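Long-range contact in polyketide synthase/nonribosomal peptide synthetase hybrid RzxB (Pseudomonas fluorescens, PDB 5IL6), which probably catalyses, through its dehydratase domain, the removal of water from beta-hydroxyacyl intermediates during assembly of the polyketide rhizoxin: residues A156-I166 with L219-L230. Sequence-based numbering, arbitrary orientation.
Sequences ACYQRFAAMGI and LDELEERPALLL
M164 and P226 pack where the last turn of helix 154-164 meets the loop, the methionine's CE lying 3.7 Å from CG of the proline. A bend at chi3 (49°) brings this flexible thioether tip round to the ring, while SD accepts a weak, nearly straight bond from N of L229 (3.6 Å). Beyond the Schellman turn at G165, branched I166 and L228 interlock tightly, CD1 to CD1 at 3.5 Å, and L230 CD2 closes on the same isoleucine methyl.

R160, long enough to cross to the loop, is equally closely packed. With CG anti to its own N (chi1 -169°) it then curls, and NH1, its guanidinium plane tilted from L219 O, gives that oxygen's lone pair a bent bond (3.0 Å, 137°). L219 CD2 covers one guanidinium face, and E223 O sits over the other. A leucine in place of R160 would probably leave L219 O without this donor.

On the looser solvent side, small A163 sets CB 3.4 Å from E224 O, while the exposed E223, E224 and R225 side chains turn away from the helix. The loop between helix 204-212 and strand 230-239 thus packs on helix 154-164, beside the strands of a hot-dog fold, as in polyketide synthase dehydratases.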
ATOM      1  N   ALA A 156       5.317  19.180  -8.777  1.00 38.64           N
ATOM      2  CA  ALA A 156       5.187  19.905  -7.518  1.00 40.31           C
ATOM      3  C   ALA A 156       4.883  18.951  -6.370  1.00 36.66           C
ATOM      4  O   ALA A 156       5.347  19.154  -5.242  1.00 39.87           O
ATOM      5  CB  ALA A 156       4.100  20.973  -7.636  1.00 46.25           C
ATOM      6  N   CYS A 157       4.105  17.900  -6.638  1.00 36.20           N
ATOM      7  CA  CYS A 157       3.821  16.907  -5.606  1.00 35.29           C
ATOM      8  C   CYS A 157       5.081  16.136  -5.230  1.00 32.35           C
ATOM      9  O   CYS A 157       5.374  15.950  -4.043  1.00 28.27           O
ATOM     10  CB  CYS A 157       2.721  15.956  -6.076  1.00 37.50           C
ATOM     11  SG  CYS A 157       1.096  16.740  -6.264  1.00 40.70           S
ATOM     12  N   TYR A 158       5.841  15.675  -6.227  1.00 31.91           N
ATOM     13  CA  TYR A 158       7.066  14.945  -5.922  1.00 33.66           C
ATOM     14  C   TYR A 158       8.108  15.846  -5.274  1.00 32.76           C
ATOM     15  O   TYR A 158       8.892  15.383  -4.439  1.00 26.83           O
ATOM     16  CB  TYR A 158       7.626  14.291  -7.186  1.00 31.96           C
ATOM     17  CG  TYR A 158       6.836  13.070  -7.606  1.00 30.74           C
ATOM     18  CD1 TYR A 158       6.716  11.979  -6.752  1.00 30.19           C
ATOM     19  CD2 TYR A 158       6.215  13.004  -8.850  1.00 31.40           C
ATOM     20  CE1 TYR A 158       5.994  10.860  -7.116  1.00 30.59           C
ATOM     21  CE2 TYR A 158       5.489  11.882  -9.228  1.00 31.53           C
ATOM     22  CZ  TYR A 158       5.383  10.813  -8.353  1.00 31.31           C
ATOM     23  OH  TYR A 158       4.668   9.689  -8.701  1.00 27.18           O
ATOM     24  N   GLN A 159       8.132  17.132  -5.632  1.00 34.13           N
ATOM     25  CA  GLN A 159       9.044  18.061  -4.970  0.57 32.16           C
ATOM     26  C   GLN A 159       8.670  18.238  -3.506  1.00 30.32           C
ATOM     27  O   GLN A 159       9.544  18.411  -2.649  1.00 32.65           O
ATOM     28  CB  GLN A 159       9.047  19.413  -5.690  0.57 33.59           C
ATOM     29  CG  GLN A 159       8.861  20.620  -4.768  0.57 36.21           C
ATOM     30  CD  GLN A 159       9.132  21.942  -5.460  0.57 43.02           C
ATOM     31  OE1 GLN A 159       9.997  22.710  -5.035  0.57 46.78           O
ATOM     32  NE2 GLN A 159       8.397  22.217  -6.527  0.57 45.78           N
ATOM     33  N   ARG A 160       7.371  18.200  -3.196  1.00 31.61           N
ATOM     34  CA  ARG A 160       6.956  18.296  -1.801  1.00 33.33           C
ATOM     35  C   ARG A 160       7.332  17.035  -1.032  1.00 28.89           C
ATOM     36  O   ARG A 160       7.826  17.119   0.099  1.00 27.95           O
ATOM     37  CB  ARG A 160       5.450  18.557  -1.711  1.00 41.45           C
ATOM     38  CG  ARG A 160       4.967  18.946  -0.312  1.00 51.74           C
ATOM     39  CD  ARG A 160       5.648  20.213   0.196  1.00 64.93           C
ATOM     40  NE  ARG A 160       5.531  21.317  -0.755  1.00 70.05           N
ATOM     41  CZ  ARG A 160       4.572  22.239  -0.736  1.00 71.10           C
ATOM     42  NH1 ARG A 160       3.626  22.216   0.194  1.00 70.19           N
ATOM     43  NH2 ARG A 160       4.562  23.196  -1.654  1.00 74.07           N
ATOM     44  N   PHE A 161       7.094  15.858  -1.620  1.00 28.54           N
ATOM     45  CA  PHE A 161       7.562  14.619  -1.005  1.00 27.86           C
ATOM     46  C   PHE A 161       9.065  14.668  -0.773  1.00 31.14           C
ATOM     47  O   PHE A 161       9.555  14.277   0.294  1.00 28.12           O
ATOM     48  CB  PHE A 161       7.208  13.416  -1.882  1.00 28.29           C
ATOM     49  CG  PHE A 161       5.779  12.968  -1.760  1.00 30.29           C
ATOM     50  CD1 PHE A 161       5.270  12.548  -0.542  1.00 30.90           C
ATOM     51  CD2 PHE A 161       4.950  12.944  -2.869  1.00 34.26           C
ATOM     52  CE1 PHE A 161       3.957  12.130  -0.429  1.00 33.88           C
ATOM     53  CE2 PHE A 161       3.638  12.526  -2.763  1.00 34.61           C
ATOM     54  CZ  PHE A 161       3.142  12.117  -1.542  1.00 34.30           C
ATOM     55  N   ALA A 162       9.816  15.134  -1.771  1.00 31.44           N
ATOM     56  CA  ALA A 162      11.266  15.195  -1.639  1.00 30.16           C
ATOM     57  C   ALA A 162      11.671  16.163  -0.537  1.00 30.56           C
ATOM     58  O   ALA A 162      12.643  15.917   0.188  1.00 29.48           O
ATOM     59  CB  ALA A 162      11.895  15.601  -2.973  1.00 30.53           C
ATOM     60  N   ALA A 163      10.939  17.273  -0.395  1.00 31.00           N
ATOM     61  CA  ALA A 163      11.249  18.231   0.660  1.00 33.31           C
ATOM     62  C   ALA A 163      11.035  17.646   2.050  1.00 34.65           C
ATOM     63  O   ALA A 163      11.698  18.071   3.003  1.00 37.87           O
ATOM     64  CB  ALA A 163      10.404  19.494   0.483  1.00 39.73           C
ATOM     65  N   MET A 164      10.125  16.683   2.197  1.00 32.11           N
ATOM     66  CA  MET A 164       9.917  16.046   3.491  1.00 34.35           C
ATOM     67  C   MET A 164      10.831  14.844   3.707  1.00 34.47           C
ATOM     68  O   MET A 164      10.854  14.296   4.813  1.00 37.05           O
ATOM     69  CB  MET A 164       8.448  15.641   3.675  1.00 33.77           C
ATOM     70  CG  MET A 164       7.927  14.536   2.778  1.00 38.72           C
ATOM     71  SD  MET A 164       6.224  14.064   3.181  1.00 37.70           S
ATOM     72  CE  MET A 164       5.405  15.654   3.268  1.00 38.32           C
ATOM     73  N   GLY A 165      11.568  14.422   2.681  1.00 31.03           N
ATOM     74  CA  GLY A 165      12.532  13.349   2.813  1.00 32.24           C
ATOM     75  C   GLY A 165      12.239  12.080   2.037  1.00 29.02           C
ATOM     76  O   GLY A 165      12.924  11.074   2.261  1.00 29.29           O
ATOM     77  N   ILE A 166      11.262  12.086   1.134  1.00 24.26           N
ATOM     78  CA  ILE A 166      10.860  10.888   0.401  1.00 24.36           C
ATOM     79  C   ILE A 166      11.218  11.085  -1.065  1.00 25.10           C
ATOM     80  O   ILE A 166      10.739  12.029  -1.708  1.00 31.61           O
ATOM     81  CB  ILE A 166       9.360  10.597   0.563  1.00 24.66           C
ATOM     82  CG1 ILE A 166       8.999  10.450   2.046  1.00 23.27           C
ATOM     83  CG2 ILE A 166       8.982   9.331  -0.205  1.00 28.18           C
ATOM     84  CD1 ILE A 166       7.508  10.383   2.307  1.00 27.61           C
ATOM     85  N   LEU A 219      -0.938  20.113  -1.001  1.00 48.26           N
ATOM     86  CA  LEU A 219       0.081  21.073  -1.419  1.00 53.36           C
ATOM     87  C   LEU A 219      -0.124  22.430  -0.755  1.00 55.02           C
ATOM     88  O   LEU A 219       0.838  23.052  -0.290  1.00 49.13           O
ATOM     89  CB  LEU A 219       0.075  21.220  -2.941  1.00 56.36           C
ATOM     90  CG  LEU A 219       0.714  20.086  -3.745  1.00 62.12           C
ATOM     91  CD1 LEU A 219       0.444  20.275  -5.230  1.00 62.29           C
ATOM     92  CD2 LEU A 219       2.212  19.988  -3.480  1.00 69.04           C
ATOM     93  N   ASP A 220      -1.370  22.904  -0.696  1.00 66.80           N
ATOM     94  CA  ASP A 220      -1.632  24.221  -0.122  1.00 82.34           C
ATOM     95  C   ASP A 220      -1.505  24.207   1.398  1.00 77.16           C
ATOM     96  O   ASP A 220      -1.002  25.168   1.990  1.00 69.07           O
ATOM     97  CB  ASP A 220      -3.014  24.713  -0.551  1.00 98.40           C
ATOM     98  CG  ASP A 220      -3.050  25.138  -2.006  1.00110.75           C
ATOM     99  OD1 ASP A 220      -2.080  25.779  -2.464  1.00115.59           O
ATOM    100  OD2 ASP A 220      -4.045  24.827  -2.696  1.00114.51           O
ATOM    101  N   GLU A 221      -1.956  23.134   2.051  1.00 79.61           N
ATOM    102  CA  GLU A 221      -1.899  23.091   3.510  1.00 84.51           C
ATOM    103  C   GLU A 221      -0.460  23.033   4.003  1.00 72.08           C
ATOM    104  O   GLU A 221      -0.069  23.786   4.901  1.00 71.74           O
ATOM    105  CB  GLU A 221      -2.678  21.889   4.049  1.00 99.80           C
ATOM    106  CG  GLU A 221      -4.187  21.988   3.920  1.00113.51           C
ATOM    107  CD  GLU A 221      -4.910  21.120   4.931  1.00120.36           C
ATOM    108  OE1 GLU A 221      -4.296  20.744   5.953  1.00120.97           O
ATOM    109  OE2 GLU A 221      -6.101  20.811   4.704  1.00124.13           O
ATOM    110  N   LEU A 222       0.340  22.142   3.428  1.00 60.98           N
ATOM    111  CA  LEU A 222       1.697  21.939   3.907  1.00 56.70           C
ATOM    112  C   LEU A 222       2.586  23.121   3.538  1.00 59.85           C
ATOM    113  O   LEU A 222       2.357  23.818   2.546  1.00 57.99           O
ATOM    114  CB  LEU A 222       2.276  20.652   3.319  1.00 51.47           C
ATOM    115  CG  LEU A 222       1.494  19.373   3.631  1.00 44.09           C
ATOM    116  CD1 LEU A 222       2.158  18.169   2.982  1.00 37.01           C
ATOM    117  CD2 LEU A 222       1.349  19.163   5.132  1.00 43.22           C
ATOM    118  N   GLU A 223       3.609  23.341   4.357  1.00 67.04           N
ATOM    119  CA  GLU A 223       4.592  24.379   4.099  1.00 78.22           C
ATOM    120  C   GLU A 223       5.648  23.849   3.129  1.00 75.61           C
ATOM    121  O   GLU A 223       5.613  22.694   2.700  1.00 68.24           O
ATOM    122  CB  GLU A 223       5.211  24.857   5.413  1.00 88.20           C
ATOM    123  CG  GLU A 223       6.006  26.156   5.297  1.00 96.50           C
ATOM    124  CD  GLU A 223       6.166  26.878   6.622  1.00100.71           C
ATOM    125  OE1 GLU A 223       5.407  26.579   7.568  1.00101.25           O
ATOM    126  OE2 GLU A 223       7.061  27.745   6.717  1.00103.48           O
ATOM    127  N   GLU A 224       6.584  24.721   2.746  1.00 81.42           N
ATOM    128  CA  GLU A 224       7.627  24.332   1.803  1.00 85.08           C
ATOM    129  C   GLU A 224       8.409  23.120   2.304  1.00 80.04           C
ATOM    130  O   GLU A 224       8.724  22.212   1.527  1.00 70.66           O
ATOM    131  CB  GLU A 224       8.561  25.518   1.563  1.00 90.66           C
ATOM    132  CG  GLU A 224       9.482  25.369   0.367  1.00 91.53           C
ATOM    133  CD  GLU A 224      10.400  26.565   0.199  1.00 92.01           C
ATOM    134  OE1 GLU A 224      10.154  27.599   0.855  1.00 92.86           O
ATOM    135  OE2 GLU A 224      11.367  26.473  -0.587  1.00 90.82           O
ATOM    136  N   ARG A 225       8.730  23.087   3.599  1.00 84.39           N
ATOM    137  CA  ARG A 225       9.485  21.997   4.214  1.00 87.28           C
ATOM    138  C   ARG A 225       8.649  21.382   5.331  1.00 75.48           C
ATOM    139  O   ARG A 225       8.946  21.562   6.519  1.00 74.73           O
ATOM    140  CB  ARG A 225      10.829  22.487   4.748  1.00103.10           C
ATOM    141  CG  ARG A 225      10.722  23.672   5.700  1.00118.62           C
ATOM    142  CD  ARG A 225      12.069  24.320   5.954  1.00129.70           C
ATOM    143  NE  ARG A 225      11.919  25.746   6.227  1.00138.33           N
ATOM    144  CZ  ARG A 225      11.749  26.672   5.288  1.00144.67           C
ATOM    145  NH1 ARG A 225      11.710  26.327   4.007  1.00143.58           N
ATOM    146  NH2 ARG A 225      11.617  27.946   5.629  1.00150.75           N
ATOM    147  N   PRO A 226       7.602  20.640   4.985  1.00 64.32           N
ATOM    148  CA  PRO A 226       6.764  20.040   6.024  1.00 58.16           C
ATOM    149  C   PRO A 226       7.478  18.878   6.694  1.00 48.81           C
ATOM    150  O   PRO A 226       8.481  18.356   6.202  1.00 46.24           O
ATOM    151  CB  PRO A 226       5.534  19.564   5.249  1.00 56.77           C
ATOM    152  CG  PRO A 226       6.104  19.176   3.925  1.00 55.08           C
ATOM    153  CD  PRO A 226       7.214  20.170   3.644  1.00 58.20           C
ATOM    154  N   ALA A 227       6.944  18.473   7.840  1.00 41.61           N
ATOM    155  CA  ALA A 227       7.472  17.295   8.507  1.00 37.06           C
ATOM    156  C   ALA A 227       7.183  16.050   7.675  1.00 29.93           C
ATOM    157  O   ALA A 227       6.261  16.015   6.855  1.00 30.21           O
ATOM    158  CB  ALA A 227       6.871  17.149   9.904  1.00 37.86           C
ATOM    159  N   LEU A 228       7.997  15.022   7.890  1.00 31.54           N
ATOM    160  CA  LEU A 228       7.818  13.770   7.170  1.00 37.85           C
ATOM    161  C   LEU A 228       6.491  13.130   7.553  1.00 32.13           C
ATOM    162  O   LEU A 228       6.196  12.941   8.736  1.00 30.65           O
ATOM    163  CB  LEU A 228       8.975  12.819   7.477  1.00 44.98           C
ATOM    164  CG  LEU A 228       8.829  11.385   6.958  1.00 48.44           C
ATOM    165  CD1 LEU A 228       8.666  11.354   5.447  1.00 49.95           C
ATOM    166  CD2 LEU A 228      10.021  10.550   7.390  1.00 44.82           C
ATOM    167  N   LEU A 229       5.691  12.796   6.544  1.00 27.22           N
ATOM    168  CA  LEU A 229       4.413  12.125   6.734  1.00 29.84           C
ATOM    169  C   LEU A 229       4.482  10.752   6.087  1.00 33.30           C
ATOM    170  O   LEU A 229       4.911  10.628   4.934  1.00 36.51           O
ATOM    171  CB  LEU A 229       3.266  12.927   6.115  1.00 31.91           C
ATOM    172  CG  LEU A 229       2.965  14.304   6.708  1.00 34.53           C
ATOM    173  CD1 LEU A 229       1.913  15.003   5.862  1.00 39.15           C
ATOM    174  CD2 LEU A 229       2.503  14.188   8.153  1.00 32.85           C
ATOM    175  N   LEU A 230       4.051   9.730   6.817  1.00 35.09           N
ATOM    176  CA  LEU A 230       4.031   8.372   6.298  1.00 42.60           C
ATOM    177  C   LEU A 230       2.717   7.708   6.672  1.00 31.11           C
ATOM    178  O   LEU A 230       2.125   8.039   7.706  1.00 23.32           O
ATOM    179  CB  LEU A 230       5.194   7.525   6.840  1.00 61.08           C
ATOM    180  CG  LEU A 230       6.611   7.914   6.418  1.00 75.78           C
ATOM    181  CD1 LEU A 230       7.607   6.931   7.009  1.00 80.99           C
ATOM    182  CD2 LEU A 230       6.748   7.964   4.901  1.00 80.86           C
TER